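Local coordinates for protein BauA (Acinetobacter baumannii, PDB 6H7F) that probably serves as a TonB-dependent outer-membrane receptor that takes up the iron-loaded siderophore acinetobactin, at residues Leu336-Phe341 and Arg382-Phe387; Lys316-Ser321 and Pro406-Pro411; Thr312-Tyr317 and Ala340-Lys345. All coordinates share one frame; numbering follows the deposited sequence.

Contact 1 of 3, residues Leu336-Phe341 and Arg382-Phe387; sequences LGQLAF and RIIPGF. With FV8 ((4~{S},5~{R})-2-[2,3-bis(oxidanyl)phenyl]-~{N}-[2-(1~{H}-imidazol-4-yl)ethyl]-5-methyl-~{N}-oxidanyl-4,5-dihydro-1,3-oxazole-4-carboxamide), chain E.
L336 and G337 run past the loop R382-F387 with no direct hydrogen bond between the two backbones; G337 and R382 come nearest, their CA atoms 5.4 Å apart. The loop folds back in a type II beta turn from I384 to F387, closed by F387 N to I384 O at 2.9 Å, and waters bridge the two backbones. One water accepts from I384 N and lies beside L336 O and F387 O, while a second accepts from L336 N and lies beside F387 O. A third donates to both L336 O and R382 O.

The apolar part is carried by I384. Its CG1 sits beside the backbone N (chi1 -53°) and the extended branch sends CD1 to the strand, 3.6 Å from G337 N and 3.7 Å from L336 CB. The same methyl reaches Q338 CG, also at 3.7 Å, with the two side chains crossing at about a right angle. L336 CD1 packs at 4.0 Å against F387 CB, approaching the phenyl ring aslant. The Q338 amide takes three hydrogen bonds outside the loop R382-F387: NE2 donates to N318 OD1 and E407 O, and OE1 accepts from T409 N.

The siderophore FV8 adjoins both segments. L339 CB lies 3.4 Å from its OG1, and the R382 guanidinium sets one face against the catechol carbon CAG, with NH1 3.5 Å from the hydroxyl OAC.

Strand 331-358, which carries L336-F341, lies between strands 302-318 and 361-381 of the barrel, bonding through L339 to Y317 and through A340 to Y379, while the loop links 361-381 to the short strand 391-394.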
loop_
_atom_site.group_PDB
_atom_site.type_symbol
_atom_site.label_atom_id
_atom_site.label_comp_id
_atom_site.label_asym_id
_atom_site.label_seq_id
_atom_site.Cartn_x
_atom_site.Cartn_y
_atom_site.Cartn_z
ATOM N N LEU A 336 -3.203 -32.773 -13.716
ATOM C CA LEU A 336 -3.152 -33.093 -12.313
ATOM C C LEU A 336 -2.280 -34.336 -12.120
ATOM O O LEU A 336 -2.190 -35.199 -13.010
ATOM C CB LEU A 336 -4.577 -33.315 -11.800
ATOM C CG LEU A 336 -5.561 -32.170 -12.075
ATOM C CD1 LEU A 336 -6.935 -32.486 -11.520
ATOM C CD2 LEU A 336 -5.062 -30.853 -11.495
ATOM N N GLY A 337 -1.627 -34.399 -10.958
ATOM C CA GLY A 337 -0.781 -35.502 -10.583
ATOM C C GLY A 337 -0.746 -35.668 -9.080
ATOM O O GLY A 337 -1.127 -34.764 -8.357
ATOM N N GLN A 338 -0.310 -36.847 -8.625
ATOM C CA GLN A 338 -0.073 -37.119 -7.216
ATOM C C GLN A 338 1.258 -37.846 -7.079
ATOM O O GLN A 338 1.630 -38.672 -7.938
ATOM C CB GLN A 338 -1.202 -37.960 -6.612
ATOM C CG GLN A 338 -2.574 -37.319 -6.754
ATOM C CD GLN A 338 -3.680 -38.121 -6.104
ATOM O OE1 GLN A 338 -3.534 -39.316 -5.824
ATOM N NE2 GLN A 338 -4.809 -37.463 -5.876
ATOM N N LEU A 339 1.963 -37.532 -5.999
ATOM C CA LEU A 339 3.213 -38.177 -5.676
ATOM C C LEU A 339 3.318 -38.328 -4.156
ATOM O O LEU A 339 2.957 -37.409 -3.390
ATOM C CB LEU A 339 4.360 -37.344 -6.247
ATOM C CG LEU A 339 5.768 -37.861 -5.959
ATOM C CD1 LEU A 339 6.038 -39.173 -6.690
ATOM C CD2 LEU A 339 6.808 -36.819 -6.363
ATOM N N ALA A 340 3.773 -39.512 -3.731
ATOM C CA ALA A 340 4.281 -39.717 -2.393
ATOM C C ALA A 340 5.606 -40.463 -2.485
ATOM O O ALA A 340 5.755 -41.348 -3.317
ATOM C CB ALA A 340 3.277 -40.475 -1.569
ATOM N N PHE A 341 6.575 -40.071 -1.662
ATOM C CA PHE A 341 7.758 -40.846 -1.539
ATOM C C PHE A 341 8.249 -40.795 -0.097
ATOM O O PHE A 341 8.029 -39.808 0.618
ATOM C CB PHE A 341 8.801 -40.447 -2.588
ATOM C CG PHE A 341 9.371 -39.055 -2.487
ATOM C CD1 PHE A 341 10.388 -38.763 -1.596
ATOM C CD2 PHE A 341 8.958 -38.058 -3.357
ATOM C CE1 PHE A 341 10.941 -37.487 -1.541
ATOM C CE2 PHE A 341 9.518 -36.786 -3.307
ATOM C CZ PHE A 341 10.510 -36.500 -2.401
ATOM N N ARG A 382 0.948 -40.210 -12.877
ATOM C CA ARG A 382 1.152 -39.278 -13.990
ATOM C C ARG A 382 -0.220 -38.928 -14.579
ATOM O O ARG A 382 -0.455 -37.823 -15.020
ATOM C CB ARG A 382 2.094 -39.892 -15.035
ATOM C CG ARG A 382 3.577 -39.785 -14.685
ATOM C CD ARG A 382 4.507 -40.597 -15.598
ATOM N NE ARG A 382 4.785 -41.952 -15.101
ATOM C CZ ARG A 382 5.854 -42.299 -14.377
ATOM N NH1 ARG A 382 6.926 -41.524 -14.354
ATOM N NH2 ARG A 382 5.844 -43.419 -13.677
ATOM N N ILE A 383 -1.133 -39.896 -14.534
ATOM C CA ILE A 383 -2.506 -39.712 -14.957
ATOM C C ILE A 383 -3.415 -40.199 -13.827
ATOM O O ILE A 383 -3.406 -41.377 -13.505
ATOM C CB ILE A 383 -2.772 -40.484 -16.262
ATOM C CG1 ILE A 383 -1.898 -39.970 -17.410
ATOM C CG2 ILE A 383 -4.247 -40.451 -16.610
ATOM C CD1 ILE A 383 -2.036 -40.778 -18.691
ATOM N N ILE A 384 -4.182 -39.283 -13.230
ATOM C CA ILE A 384 -5.097 -39.643 -12.178
ATOM C C ILE A 384 -6.393 -40.147 -12.809
ATOM O O ILE A 384 -7.006 -39.425 -13.578
ATOM C CB ILE A 384 -5.362 -38.451 -11.249
ATOM C CG1 ILE A 384 -4.073 -37.829 -10.717
ATOM C CG2 ILE A 384 -6.303 -38.857 -10.119
ATOM C CD1 ILE A 384 -4.305 -36.553 -9.937
ATOM N N PRO A 385 -6.848 -41.387 -12.504
ATOM C CA PRO A 385 -8.126 -41.884 -13.012
ATOM C C PRO A 385 -9.271 -40.942 -12.620
ATOM O O PRO A 385 -9.401 -40.577 -11.454
ATOM C CB PRO A 385 -8.291 -43.264 -12.343
ATOM C CG PRO A 385 -6.869 -43.680 -11.981
ATOM C CD PRO A 385 -6.152 -42.381 -11.671
ATOM N N GLY A 386 -10.057 -40.520 -13.613
ATOM C CA GLY A 386 -11.200 -39.614 -13.390
ATOM C C GLY A 386 -10.796 -38.143 -13.416
ATOM O O GLY A 386 -11.641 -37.278 -13.357
ATOM N N PHE A 387 -9.490 -37.866 -13.518
ATOM C CA PHE A 387 -8.981 -36.501 -13.492
ATOM C C PHE A 387 -7.819 -36.337 -14.482
ATOM O O PHE A 387 -6.869 -35.627 -14.198
ATOM C CB PHE A 387 -8.494 -36.133 -12.088
ATOM C CG PHE A 387 -9.558 -36.068 -11.023
ATOM C CD1 PHE A 387 -10.015 -37.223 -10.405
ATOM C CD2 PHE A 387 -10.090 -34.856 -10.618
ATOM C CE1 PHE A 387 -10.988 -37.169 -9.419
ATOM C CE2 PHE A 387 -11.054 -34.804 -9.624
ATOM C CZ PHE A 387 -11.494 -35.958 -9.023
HETATM C CAJ FV8 E . 10.245 -35.770 -7.079
HETATM N NAN FV8 E . 10.093 -36.963 -7.640
HETATM C CAI FV8 E . 9.279 -36.796 -8.733
HETATM N NAO FV8 E . 8.924 -35.475 -8.866
HETATM C CAT FV8 E . 9.541 -34.874 -7.842
HETATM C CAK FV8 E . 9.482 -33.393 -7.528
HETATM C CAL FV8 E . 8.089 -33.010 -7.004
HETATM N NAY FV8 E . 7.105 -33.298 -8.043
HETATM O OAE FV8 E . 7.497 -33.204 -9.354
HETATM C C FV8 E . 5.855 -33.606 -7.767
HETATM O O FV8 E . 5.439 -33.678 -6.577
HETATM C CA FV8 E . 5.098 -33.914 -8.928
HETATM N N FV8 E . 5.725 -35.069 -9.645
HETATM C CB FV8 E . 3.697 -34.409 -8.627
HETATM C CG2 FV8 E . 2.616 -33.636 -9.422
HETATM O OG1 FV8 E . 3.647 -35.755 -9.111
HETATM C CAR FV8 E . 4.819 -36.064 -9.736
HETATM C CAV FV8 E . 5.055 -37.299 -10.244
HETATM C CAH FV8 E . 4.056 -38.275 -10.150
HETATM C CAF FV8 E . 4.263 -39.571 -10.654
HETATM C CAG FV8 E . 5.497 -39.918 -11.236
HETATM C CAS FV8 E . 6.500 -38.948 -11.310
HETATM O OAC FV8 E . 7.728 -39.187 -11.864
HETATM C CAU FV8 E . 6.263 -37.667 -10.798
HETATM O OAD FV8 E . 7.232 -36.739 -10.894
HETATM O O HOH W 1 0.490 -35.616 -14.286
HETATM O O HOH W 2 -5.388 -33.684 -15.601
HETATM O O HOH W 3 -4.274 -36.637 -14.209
#

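Contact 2 of 3, residues Lys316-Ser321 and Pro406-Pro411; sequences KYNGAS and PEFTPP. With FV8 ((4~{S},5~{R})-2-[2,3-bis(oxidanyl)phenyl]-~{N}-[2-(1~{H}-imidazol-4-yl)ethyl]-5-methyl-~{N}-oxidanyl-4,5-dihydro-1,3-oxazole-4-carboxamide), chain E.
Beside the siderophore pocket of the barrel, N318 and K316, near the corner that the chain turns at G319, are met by F408 and P406 of the long loop between strands 391-394 and 412-431. One polar bond and one aromatic ring do most of the joining. N318 ND2 donates to P406 O at 2.9 Å with an N-H...O angle of 163°; the acceptor lies in the amide plane, and the approach is nearly along the C=O axis. CG of N318 stands anti to its own backbone nitrogen (chi1 -168°), which carries the amide out to the loop. With OD1 satisfied by Q338, both ends of this buried amide are used.

F408 comes edge-on to the strand, its side chain sliding past that of N318 in the opposite direction. Y317 O lies near the ring plane at its edge, 3.3 Å from F408 CE1. CZ meets K316 CB at 3.8 Å, the lysine chain crossing the phenylalanine at about a right angle, and CD1 meets N318 CB, also at 3.8 Å. Over the centre of one ring face sits P410 CD from the same loop.

TonB-dependent receptors bind their cargo where barrel strands and extracellular loops meet the plug, and here one strand serves both sides: as K316 and N318 face the loop, Y317 between them leaves the strand on the other side, and its ring lies with one face against FV8. The nearest approach is Y317 CE1 to the ligand methyl CG2 at 3.5 Å. Y317 OH donates to A320 O at 2.6 Å, in the carbonyl plane and on a lone pair, which probably helps hold the ring's orientation against the siderophore.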
loop_
_atom_site.group_PDB
_atom_site.type_symbol
_atom_site.label_atom_id
_atom_site.label_comp_id
_atom_site.label_asym_id
_atom_site.label_seq_id
_atom_site.Cartn_x
_atom_site.Cartn_y
_atom_site.Cartn_z
ATOM N N LYS A 316 4.456 -35.729 0.305
ATOM C CA LYS A 316 3.146 -35.959 -0.330
ATOM C C LYS A 316 2.710 -34.697 -1.075
ATOM O O LYS A 316 2.773 -33.587 -0.526
ATOM C CB LYS A 316 2.105 -36.339 0.721
ATOM C CG LYS A 316 2.316 -37.693 1.388
ATOM C CD LYS A 316 1.480 -37.861 2.660
ATOM C CE LYS A 316 1.223 -39.300 3.048
ATOM N NZ LYS A 316 2.473 -40.090 3.071
ATOM N N TYR A 317 2.260 -34.881 -2.317
ATOM C CA TYR A 317 1.811 -33.785 -3.171
ATOM C C TYR A 317 0.553 -34.215 -3.917
ATOM O O TYR A 317 0.524 -35.271 -4.560
ATOM C CB TYR A 317 2.907 -33.368 -4.156
ATOM C CG TYR A 317 2.534 -32.243 -5.098
ATOM C CD1 TYR A 317 1.681 -32.442 -6.169
ATOM C CD2 TYR A 317 3.088 -30.990 -4.956
ATOM C CE1 TYR A 317 1.359 -31.414 -7.048
ATOM C CE2 TYR A 317 2.783 -29.952 -5.822
ATOM C CZ TYR A 317 1.914 -30.157 -6.878
ATOM O OH TYR A 317 1.628 -29.114 -7.733
ATOM N N ASN A 318 -0.484 -33.382 -3.811
ATOM C CA ASN A 318 -1.731 -33.546 -4.554
ATOM C C ASN A 318 -2.066 -32.206 -5.225
ATOM O O ASN A 318 -2.358 -31.233 -4.538
ATOM C CB ASN A 318 -2.839 -34.041 -3.618
ATOM C CG ASN A 318 -4.092 -34.516 -4.333
ATOM O OD1 ASN A 318 -4.122 -34.651 -5.563
ATOM N ND2 ASN A 318 -5.128 -34.814 -3.561
ATOM N N GLY A 319 -1.987 -32.154 -6.561
ATOM C CA GLY A 319 -2.233 -30.891 -7.290
ATOM C C GLY A 319 -1.931 -30.979 -8.774
ATOM O O GLY A 319 -2.103 -32.015 -9.397
ATOM N N ALA A 320 -1.502 -29.856 -9.345
ATOM C CA ALA A 320 -1.137 -29.781 -10.765
ATOM C C ALA A 320 0.275 -30.341 -10.962
ATOM O O ALA A 320 1.166 -30.063 -10.136
ATOM C CB ALA A 320 -1.203 -28.349 -11.228
ATOM N N SER A 321 0.473 -31.099 -12.054
ATOM C CA SER A 321 1.821 -31.382 -12.559
ATOM C C SER A 321 2.321 -30.175 -13.343
ATOM O O SER A 321 3.474 -29.830 -13.216
ATOM C CB SER A 321 1.913 -32.653 -13.405
ATOM O OG SER A 321 0.807 -32.775 -14.268
ATOM N N PRO A 406 -9.281 -34.484 -6.123
ATOM C CA PRO A 406 -9.180 -35.939 -6.138
ATOM C C PRO A 406 -8.660 -36.504 -4.805
ATOM O O PRO A 406 -7.765 -35.937 -4.210
ATOM C CB PRO A 406 -8.206 -36.225 -7.290
ATOM C CG PRO A 406 -7.399 -34.951 -7.444
ATOM C CD PRO A 406 -8.315 -33.824 -7.012
ATOM N N GLU A 407 -9.244 -37.621 -4.365
ATOM C CA GLU A 407 -8.746 -38.379 -3.238
ATOM C C GLU A 407 -7.280 -38.745 -3.492
ATOM O O GLU A 407 -6.886 -39.071 -4.630
ATOM C CB GLU A 407 -9.602 -39.632 -3.022
ATOM C CG GLU A 407 -10.689 -39.457 -1.972
ATOM C CD GLU A 407 -11.291 -40.759 -1.467
ATOM O OE1 GLU A 407 -10.616 -41.817 -1.587
ATOM O OE2 GLU A 407 -12.433 -40.717 -0.956
ATOM N N PHE A 408 -6.492 -38.721 -2.417
ATOM C CA PHE A 408 -5.073 -39.053 -2.465
ATOM C C PHE A 408 -4.880 -40.568 -2.348
ATOM O O PHE A 408 -4.890 -41.098 -1.249
ATOM C CB PHE A 408 -4.340 -38.346 -1.327
ATOM C CG PHE A 408 -2.842 -38.331 -1.476
ATOM C CD1 PHE A 408 -2.243 -37.669 -2.545
ATOM C CD2 PHE A 408 -2.032 -38.975 -0.554
ATOM C CE1 PHE A 408 -0.859 -37.640 -2.679
ATOM C CE2 PHE A 408 -0.648 -38.958 -0.699
ATOM C CZ PHE A 408 -0.064 -38.291 -1.759
ATOM N N THR A 409 -4.659 -41.245 -3.485
ATOM C CA THR A 409 -4.545 -42.724 -3.508
ATOM C C THR A 409 -3.423 -43.171 -4.447
ATOM O O THR A 409 -3.595 -44.112 -5.217
ATOM C CB THR A 409 -5.857 -43.369 -3.979
ATOM O OG1 THR A 409 -6.105 -42.919 -5.315
ATOM C CG2 THR A 409 -7.036 -43.029 -3.089
ATOM N N PRO A 410 -2.242 -42.519 -4.439
ATOM C CA PRO A 410 -1.217 -42.825 -5.432
ATOM C C PRO A 410 -0.732 -44.257 -5.245
ATOM O O PRO A 410 -0.415 -44.666 -4.133
ATOM C CB PRO A 410 -0.119 -41.796 -5.140
ATOM C CG PRO A 410 -0.299 -41.493 -3.669
ATOM C CD PRO A 410 -1.803 -41.512 -3.461
ATOM N N PRO A 411 -0.693 -45.069 -6.321
ATOM C CA PRO A 411 -0.222 -46.443 -6.219
ATOM C C PRO A 411 1.313 -46.526 -6.265
ATOM O O PRO A 411 1.969 -45.647 -6.818
ATOM C CB PRO A 411 -0.830 -47.095 -7.467
ATOM C CG PRO A 411 -0.816 -45.971 -8.496
ATOM C CD PRO A 411 -1.084 -44.704 -7.696
HETATM C CAJ FV8 E . 10.245 -35.770 -7.079
HETATM N NAN FV8 E . 10.093 -36.963 -7.640
HETATM C CAI FV8 E . 9.279 -36.796 -8.733
HETATM N NAO FV8 E . 8.924 -35.475 -8.866
HETATM C CAT FV8 E . 9.541 -34.874 -7.842
HETATM C CAK FV8 E . 9.482 -33.393 -7.528
HETATM C CAL FV8 E . 8.089 -33.010 -7.004
HETATM N NAY FV8 E . 7.105 -33.298 -8.043
HETATM O OAE FV8 E . 7.497 -33.204 -9.354
HETATM C C FV8 E . 5.855 -33.606 -7.767
HETATM O O FV8 E . 5.439 -33.678 -6.577
HETATM C CA FV8 E . 5.098 -33.914 -8.928
HETATM N N FV8 E . 5.725 -35.069 -9.645
HETATM C CB FV8 E . 3.697 -34.409 -8.627
HETATM C CG2 FV8 E . 2.616 -33.636 -9.422
HETATM O OG1 FV8 E . 3.647 -35.755 -9.111
HETATM C CAR FV8 E . 4.819 -36.064 -9.736
HETATM C CAV FV8 E . 5.055 -37.299 -10.244
HETATM C CAH FV8 E . 4.056 -38.275 -10.150
HETATM C CAF FV8 E . 4.263 -39.571 -10.654
HETATM C CAG FV8 E . 5.497 -39.918 -11.236
HETATM C CAS FV8 E . 6.500 -38.948 -11.310
HETATM O OAC FV8 E . 7.728 -39.187 -11.864
HETATM C CAU FV8 E . 6.263 -37.667 -10.798
HETATM O OAD FV8 E . 7.232 -36.739 -10.894
#

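Contact 3 of 3, residues Thr312-Tyr317 and Ala340-Lys345; sequences TTEYKY and AFDVDK. With FV8 ((4~{S},5~{R})-2-[2,3-bis(oxidanyl)phenyl]-~{N}-[2-(1~{H}-imidazol-4-yl)ethyl]-5-methyl-~{N}-oxidanyl-4,5-dihydro-1,3-oxazole-4-carboxamide), chain E.
T313 and V343, like Y315 and F341, form hydrogen-bonded pairs of an antiparallel ladder, each closed by two reciprocal N-H...O bonds of 3.0 Å between backbone N and O. The segment axes approach to 4.8 Å and run at 175°. Of the non-hydrogen-bonded pairs, E314 with D342 lies between these two, and T312 with D344 and K316 with A340 lie beyond them; CA-H...O contacts such as A340 CA to Y315 O at 3.1 Å supplement the ladder.

On the face bearing Y315 and F341 the aromatic contact is an offset one. The two rings are nearly parallel, at 17°, but slid apart with centroids 4.8 Å from each other, so they overlap little; instead Y315 CB lies over the centre of the F341 ring, a CH-pi contact of 3.6 Å to the centroid. F341 CG stands between its backbone N and carbonyl carbon (chi1 65°), an orientation that lays the ring under its neighbour's side chain.

In a TonB-dependent barrel this face looks into the lumen, and accordingly F127 meets F341 and Y128 meets Y315, both from the plug. Y315 also grips the siderophore directly: its OH donates to FV8 O at 2.7 Å, with that oxygen at the edge of the ring and in its plane. The opposite face bears T312, E314 and K316, and a detergent molecule touches T312, consistent with an outward-facing surface.

Polar contacts finish the account. T313 OG1 is hydrogen-bonded to D287 as its main partner and also accepts from K345 NZ at 2.9 Å, an ammonium that bonds S311 as well. On the outward face a water accepts from K316 NZ at 2.8 Å and lies beside Y315 O and D342 OD1.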
loop_
_atom_site.group_PDB
_atom_site.type_symbol
_atom_site.label_atom_id
_atom_site.label_comp_id
_atom_site.label_asym_id
_atom_site.label_seq_id
_atom_site.Cartn_x
_atom_site.Cartn_y
_atom_site.Cartn_z
ATOM N N THR A 312 14.726 -39.347 7.922
ATOM C CA THR A 312 13.643 -39.827 7.105
ATOM C C THR A 312 12.891 -38.616 6.552
ATOM O O THR A 312 12.778 -37.581 7.210
ATOM C CB THR A 312 12.701 -40.756 7.894
ATOM O OG1 THR A 312 12.176 -40.019 9.005
ATOM C CG2 THR A 312 13.397 -42.005 8.390
ATOM N N THR A 313 12.393 -38.782 5.331
ATOM C CA THR A 313 11.574 -37.837 4.652
ATOM C C THR A 313 10.308 -38.555 4.195
ATOM O O THR A 313 10.401 -39.623 3.575
ATOM C CB THR A 313 12.331 -37.229 3.467
ATOM O OG1 THR A 313 13.395 -36.434 3.986
ATOM C CG2 THR A 313 11.455 -36.384 2.569
ATOM N N GLU A 314 9.147 -37.970 4.512
ATOM C CA GLU A 314 7.868 -38.316 3.874
ATOM C C GLU A 314 7.333 -37.091 3.125
ATOM O O GLU A 314 7.014 -36.077 3.740
ATOM C CB GLU A 314 6.854 -38.802 4.909
ATOM C CG GLU A 314 7.352 -39.965 5.759
ATOM C CD GLU A 314 6.471 -40.325 6.954
ATOM O OE1 GLU A 314 5.355 -39.783 7.069
ATOM O OE2 GLU A 314 6.909 -41.135 7.771
ATOM N N TYR A 315 7.290 -37.198 1.796
ATOM C CA TYR A 315 6.762 -36.177 0.886
ATOM C C TYR A 315 5.428 -36.645 0.312
ATOM O O TYR A 315 5.299 -37.805 -0.130
ATOM C CB TYR A 315 7.723 -35.938 -0.278
ATOM C CG TYR A 315 7.259 -34.968 -1.340
ATOM C CD1 TYR A 315 7.563 -33.621 -1.267
ATOM C CD2 TYR A 315 6.563 -35.405 -2.455
ATOM C CE1 TYR A 315 7.173 -32.730 -2.254
ATOM C CE2 TYR A 315 6.188 -34.538 -3.461
ATOM C CZ TYR A 315 6.490 -33.190 -3.359
ATOM O OH TYR A 315 6.106 -32.326 -4.341
ATOM N N LYS A 316 4.456 -35.729 0.305
ATOM C CA LYS A 316 3.146 -35.959 -0.330
ATOM C C LYS A 316 2.710 -34.697 -1.075
ATOM O O LYS A 316 2.773 -33.587 -0.526
ATOM C CB LYS A 316 2.105 -36.339 0.721
ATOM C CG LYS A 316 2.316 -37.693 1.388
ATOM C CD LYS A 316 1.480 -37.861 2.660
ATOM C CE LYS A 316 1.223 -39.300 3.048
ATOM N NZ LYS A 316 2.473 -40.090 3.071
ATOM N N TYR A 317 2.260 -34.881 -2.317
ATOM C CA TYR A 317 1.811 -33.785 -3.171
ATOM C C TYR A 317 0.553 -34.215 -3.917
ATOM O O TYR A 317 0.524 -35.271 -4.560
ATOM C CB TYR A 317 2.907 -33.368 -4.156
ATOM C CG TYR A 317 2.534 -32.243 -5.098
ATOM C CD1 TYR A 317 1.681 -32.442 -6.169
ATOM C CD2 TYR A 317 3.088 -30.990 -4.956
ATOM C CE1 TYR A 317 1.359 -31.414 -7.048
ATOM C CE2 TYR A 317 2.783 -29.952 -5.822
ATOM C CZ TYR A 317 1.914 -30.157 -6.878
ATOM O OH TYR A 317 1.628 -29.114 -7.733
ATOM N N ALA A 340 3.773 -39.512 -3.731
ATOM C CA ALA A 340 4.281 -39.717 -2.393
ATOM C C ALA A 340 5.606 -40.463 -2.485
ATOM O O ALA A 340 5.755 -41.348 -3.317
ATOM C CB ALA A 340 3.277 -40.475 -1.569
ATOM N N PHE A 341 6.575 -40.071 -1.662
ATOM C CA PHE A 341 7.758 -40.846 -1.539
ATOM C C PHE A 341 8.249 -40.795 -0.097
ATOM O O PHE A 341 8.029 -39.808 0.618
ATOM C CB PHE A 341 8.801 -40.447 -2.588
ATOM C CG PHE A 341 9.371 -39.055 -2.487
ATOM C CD1 PHE A 341 10.388 -38.763 -1.596
ATOM C CD2 PHE A 341 8.958 -38.058 -3.357
ATOM C CE1 PHE A 341 10.941 -37.487 -1.541
ATOM C CE2 PHE A 341 9.518 -36.786 -3.307
ATOM C CZ PHE A 341 10.510 -36.500 -2.401
ATOM N N ASP A 342 8.830 -41.928 0.320
ATOM C CA ASP A 342 9.430 -42.136 1.647
ATOM C C ASP A 342 10.887 -42.512 1.437
ATOM O O ASP A 342 11.186 -43.382 0.618
ATOM C CB ASP A 342 8.732 -43.253 2.434
ATOM C CG ASP A 342 7.240 -43.019 2.619
ATOM O OD1 ASP A 342 6.865 -41.868 2.908
ATOM O OD2 ASP A 342 6.469 -43.988 2.464
ATOM N N VAL A 343 11.784 -41.828 2.139
ATOM C CA VAL A 343 13.176 -42.092 1.979
ATOM C C VAL A 343 13.819 -42.173 3.367
ATOM O O VAL A 343 13.515 -41.384 4.245
ATOM C CB VAL A 343 13.843 -41.087 1.014
ATOM C CG1 VAL A 343 13.296 -39.693 1.150
ATOM C CG2 VAL A 343 15.361 -41.089 1.127
ATOM N N ASP A 344 14.597 -43.251 3.565
ATOM C CA ASP A 344 15.404 -43.506 4.775
ATOM C C ASP A 344 16.879 -43.336 4.418
ATOM O O ASP A 344 17.399 -44.018 3.510
ATOM C CB ASP A 344 15.199 -44.923 5.332
ATOM C CG ASP A 344 13.863 -45.152 6.017
ATOM O OD1 ASP A 344 13.443 -44.266 6.783
ATOM O OD2 ASP A 344 13.248 -46.220 5.776
ATOM N N LYS A 345 17.554 -42.470 5.165
ATOM C CA LYS A 345 18.900 -42.041 4.851
ATOM C C LYS A 345 19.828 -42.391 6.020
ATOM O O LYS A 345 19.449 -42.242 7.188
ATOM C CB LYS A 345 18.921 -40.530 4.570
ATOM C CG LYS A 345 18.237 -40.105 3.278
ATOM C CD LYS A 345 17.792 -38.647 3.243
ATOM C CE LYS A 345 16.397 -38.455 3.783
ATOM N NZ LYS A 345 16.229 -37.108 4.382
HETATM C CAJ FV8 E . 10.245 -35.770 -7.079
HETATM N NAN FV8 E . 10.093 -36.963 -7.640
HETATM C CAI FV8 E . 9.279 -36.796 -8.733
HETATM N NAO FV8 E . 8.924 -35.475 -8.866
HETATM C CAT FV8 E . 9.541 -34.874 -7.842
HETATM C CAK FV8 E . 9.482 -33.393 -7.528
HETATM C CAL FV8 E . 8.089 -33.010 -7.004
HETATM N NAY FV8 E . 7.105 -33.298 -8.043
HETATM O OAE FV8 E . 7.497 -33.204 -9.354
HETATM C C FV8 E . 5.855 -33.606 -7.767
HETATM O O FV8 E . 5.439 -33.678 -6.577
HETATM C CA FV8 E . 5.098 -33.914 -8.928
HETATM N N FV8 E . 5.725 -35.069 -9.645
HETATM C CB FV8 E . 3.697 -34.409 -8.627
HETATM C CG2 FV8 E . 2.616 -33.636 -9.422
HETATM O OG1 FV8 E . 3.647 -35.755 -9.111
HETATM C CAR FV8 E . 4.819 -36.064 -9.736
HETATM C CAV FV8 E . 5.055 -37.299 -10.244
HETATM C CAH FV8 E . 4.056 -38.275 -10.150
HETATM C CAF FV8 E . 4.263 -39.571 -10.654
HETATM C CAG FV8 E . 5.497 -39.918 -11.236
HETATM C CAS FV8 E . 6.500 -38.948 -11.310
HETATM O OAC FV8 E . 7.728 -39.187 -11.864
HETATM C CAU FV8 E . 6.263 -37.667 -10.798
HETATM O OAD FV8 E . 7.232 -36.739 -10.894
HETATM O O HOH W 4 4.928 -39.941 1.785
#

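In the fold
All three contacts line one patch of the barrel and all touch FV8. Contacts 1 and 2 lie side by side, their centres about 5 Å apart, and contact 1 is nested in the chain loop that contact 2 closes; probable hydrogen bonds from Y317 N to L339 O (2.8 Å) and G337 N to G319 O (2.9 Å) join them. Contact 3 pairs the two strands that carry the strand segments of contacts 1 and 2, further along the barrel, its centre about 17 Å from that of contact 1 and about 14 Å from that of contact 2. The ligand thus meets strands 302-318 and 331-358 together, and a bound iron(III) ion lies about 8 Å from the Y317 side chain.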